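Local atomic coordinates of molybdenum cofactor biosynthesis protein (Pyrococcus furiosus, PDB entry 1XI8), a protein that probably inserts molybdenum into molybdopterin in the last step of molybdenum cofactor biosynthesis. Residues L21-N26 with L281-T286. Residues are numbered along the deposited sequence; the frame is centred on the assembly and turned at random.
Sequences LSIVLN and LLFHGT
Leu282 and Phe283 meet Ile23 and Val24 where helix 17-26 packs on an edge strand of the mixed sheet in the probable molybdopterin-binding domain, a case of apolar packing of a helix against an edge strand and the loop leading into it, which joins the start of a MoeA chain to a much later part of it. Leu282 comes first, laying both CB and CD1 against the γ-methyl of Ile23, with Leu282 CB 3.8 Å from Ile23 CG2. With chi1 at -79°, CG1 of Ile23 lies beside the backbone N and CG2 is the branch opposite that nitrogen, which brings CG2 to Leu282 and Phe283, the two residues that share it. Strand 283-284 then begins with Phe283, whose backbone pairs with Tyr296 of strand 295-297 and whose ring reaches across to the helix. It presents its edge: Ile23 CG2 lies near the ring plane, 3.8 Å from Phe283 CD1. Ala20 and Thr15 also touch this side chain, and Tyr296 touches both Phe283 and Val24. Were the ring cut back to an alanine, a gap would probably open beside Val24, and the Ile23 methyl would keep Leu282 alone across this contact. Farther round the same rim, Val24 CG1 sits 3.4 Å from Phe283 CE1.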
ATOM      1  N   LEU A  21      22.508   6.844  -8.433  1.00 55.00           N
ATOM      2  CA  LEU A  21      21.126   7.270  -8.214  1.00 55.00           C
ATOM      3  C   LEU A  21      20.904   8.764  -8.449  1.00 55.00           C
ATOM      4  O   LEU A  21      19.915   9.157  -9.076  1.00 55.00           O
ATOM      5  CB  LEU A  21      20.631   6.886  -6.815  1.00 55.00           C
ATOM      6  CG  LEU A  21      19.175   7.292  -6.531  1.00 55.00           C
ATOM      7  CD1 LEU A  21      18.212   6.527  -7.420  1.00 55.00           C
ATOM      8  CD2 LEU A  21      18.813   7.114  -5.066  1.00 55.00           C
ATOM      9  N   SER A  22      21.805   9.600  -7.948  1.00 55.00           N
ATOM     10  CA  SER A  22      21.651  11.048  -8.130  1.00 55.00           C
ATOM     11  C   SER A  22      21.867  11.454  -9.586  1.00 55.00           C
ATOM     12  O   SER A  22      21.373  12.483 -10.032  1.00 55.00           O
ATOM     13  CB  SER A  22      22.553  11.837  -7.177  1.00 55.00           C
ATOM     14  OG  SER A  22      23.833  11.245  -7.094  1.00 55.00           O
ATOM     15  N   ILE A  23      22.592  10.634 -10.334  1.00 55.00           N
ATOM     16  CA  ILE A  23      22.752  10.885 -11.759  1.00 55.00           C
ATOM     17  C   ILE A  23      21.415  10.719 -12.475  1.00 55.00           C
ATOM     18  O   ILE A  23      21.066  11.533 -13.336  1.00 55.00           O
ATOM     19  CB  ILE A  23      23.839   9.984 -12.388  1.00 55.00           C
ATOM     20  CG1 ILE A  23      25.228  10.551 -12.076  1.00 55.00           C
ATOM     21  CG2 ILE A  23      23.645   9.857 -13.900  1.00 55.00           C
ATOM     22  CD1 ILE A  23      26.361   9.628 -12.450  1.00 55.00           C
ATOM     23  N   VAL A  24      20.663   9.679 -12.112  1.00 55.00           N
ATOM     24  CA  VAL A  24      19.353   9.451 -12.728  1.00 55.00           C
ATOM     25  C   VAL A  24      18.358  10.529 -12.299  1.00 55.00           C
ATOM     26  O   VAL A  24      17.667  11.099 -13.138  1.00 55.00           O
ATOM     27  CB  VAL A  24      18.784   8.001 -12.495  1.00 55.00           C
ATOM     28  CG1 VAL A  24      19.842   6.960 -12.782  1.00 55.00           C
ATOM     29  CG2 VAL A  24      18.279   7.805 -11.084  1.00 55.00           C
ATOM     30  N   LEU A  25      18.298  10.826 -11.005  1.00 55.00           N
ATOM     31  CA  LEU A  25      17.304  11.771 -10.514  1.00 55.00           C
ATOM     32  C   LEU A  25      17.581  13.169 -11.063  1.00 55.00           C
ATOM     33  O   LEU A  25      16.656  13.914 -11.405  1.00 55.00           O
ATOM     34  CB  LEU A  25      17.253  11.792  -8.981  1.00 55.00           C
ATOM     35  CG  LEU A  25      16.943  10.489  -8.231  1.00 55.00           C
ATOM     36  CD1 LEU A  25      16.995  10.702  -6.713  1.00 55.00           C
ATOM     37  CD2 LEU A  25      15.606   9.877  -8.654  1.00 55.00           C
ATOM     38  N   ASN A  26      18.858  13.526 -11.164  1.00 55.00           N
ATOM     39  CA  ASN A  26      19.179  14.856 -11.635  1.00 55.00           C
ATOM     40  C   ASN A  26      18.991  15.052 -13.131  1.00 55.00           C
ATOM     41  O   ASN A  26      18.914  16.186 -13.604  1.00 55.00           O
ATOM     42  CB  ASN A  26      20.576  15.298 -11.222  1.00 55.00           C
ATOM     43  CG  ASN A  26      20.590  16.764 -10.829  1.00 55.00           C
ATOM     44  OD1 ASN A  26      20.270  17.110  -9.672  1.00 55.00           O
ATOM     45  ND2 ASN A  26      20.916  17.644 -11.793  1.00 55.00           N
ATOM     46  N   LEU A 281      24.510   5.991 -22.458  1.00 55.00           N
ATOM     47  CA  LEU A 281      24.370   5.747 -21.031  1.00 55.00           C
ATOM     48  C   LEU A 281      25.262   6.675 -20.203  1.00 55.00           C
ATOM     49  O   LEU A 281      26.423   6.897 -20.543  1.00 55.00           O
ATOM     50  CB  LEU A 281      24.707   4.285 -20.726  1.00 55.00           C
ATOM     51  CG  LEU A 281      23.979   3.228 -21.574  1.00 55.00           C
ATOM     52  CD1 LEU A 281      24.798   1.943 -21.705  1.00 55.00           C
ATOM     53  CD2 LEU A 281      22.598   2.944 -21.013  1.00 55.00           C
ATOM     54  N   LEU A 282      24.712   7.210 -19.115  1.00 55.00           N
ATOM     55  CA  LEU A 282      25.473   8.062 -18.211  1.00 55.00           C
ATOM     56  C   LEU A 282      26.256   7.205 -17.221  1.00 55.00           C
ATOM     57  O   LEU A 282      27.183   7.687 -16.556  1.00 55.00           O
ATOM     58  CB  LEU A 282      24.538   9.015 -17.472  1.00 55.00           C
ATOM     59  CG  LEU A 282      23.673   9.921 -18.356  1.00 55.00           C
ATOM     60  CD1 LEU A 282      22.874  10.888 -17.501  1.00 55.00           C
ATOM     61  CD2 LEU A 282      24.503  10.685 -19.374  1.00 55.00           C
ATOM     62  N   PHE A 283      25.857   5.939 -17.115  1.00 55.00           N
ATOM     63  CA  PHE A 283      26.580   4.928 -16.337  1.00 55.00           C
ATOM     64  C   PHE A 283      26.092   3.546 -16.745  1.00 55.00           C
ATOM     65  O   PHE A 283      25.002   3.400 -17.287  1.00 55.00           O
ATOM     66  CB  PHE A 283      26.460   5.139 -14.820  1.00 55.00           C
ATOM     67  CG  PHE A 283      25.066   4.971 -14.270  1.00 55.00           C
ATOM     68  CD1 PHE A 283      24.252   6.079 -14.044  1.00 55.00           C
ATOM     69  CD2 PHE A 283      24.567   3.707 -13.956  1.00 55.00           C
ATOM     70  CE1 PHE A 283      22.974   5.924 -13.533  1.00 55.00           C
ATOM     71  CE2 PHE A 283      23.299   3.554 -13.446  1.00 55.00           C
ATOM     72  CZ  PHE A 283      22.503   4.662 -13.231  1.00 55.00           C
ATOM     73  N   HIS A 284      26.909   2.537 -16.489  1.00 55.00           N
ATOM     74  CA  HIS A 284      26.603   1.181 -16.906  1.00 55.00           C
ATOM     75  C   HIS A 284      27.419   0.231 -16.044  1.00 55.00           C
ATOM     76  O   HIS A 284      28.624   0.081 -16.232  1.00 55.00           O
ATOM     77  CB  HIS A 284      26.936   1.003 -18.384  1.00 55.00           C
ATOM     78  CG  HIS A 284      26.469  -0.295 -18.961  1.00 55.00           C
ATOM     79  ND1 HIS A 284      25.393  -0.997 -18.453  1.00 55.00           N
ATOM     80  CD2 HIS A 284      26.914  -1.007 -20.025  1.00 55.00           C
ATOM     81  CE1 HIS A 284      25.208  -2.091 -19.170  1.00 55.00           C
ATOM     82  NE2 HIS A 284      26.116  -2.121 -20.130  1.00 55.00           N
ATOM     83  N   GLY A 285      26.745  -0.400 -15.089  1.00 55.00           N
ATOM     84  CA  GLY A 285      27.411  -1.231 -14.109  1.00 55.00           C
ATOM     85  C   GLY A 285      27.581  -0.425 -12.841  1.00 55.00           C
ATOM     86  O   GLY A 285      28.219   0.640 -12.846  1.00 55.00           O
ATOM     87  N   THR A 286      26.994  -0.910 -11.754  1.00 55.00           N
ATOM     88  CA  THR A 286      27.148  -0.254 -10.466  1.00 55.00           C
ATOM     89  C   THR A 286      27.530  -1.253  -9.375  1.00 55.00           C
ATOM     90  O   THR A 286      27.700  -2.460  -9.637  1.00 55.00           O
ATOM     91  CB  THR A 286      25.879   0.519 -10.039  1.00 55.00           C
ATOM     92  OG1 THR A 286      24.896  -0.395  -9.550  1.00 55.00           O
ATOM     93  CG2 THR A 286      25.308   1.309 -11.200  1.00 55.00           C
TER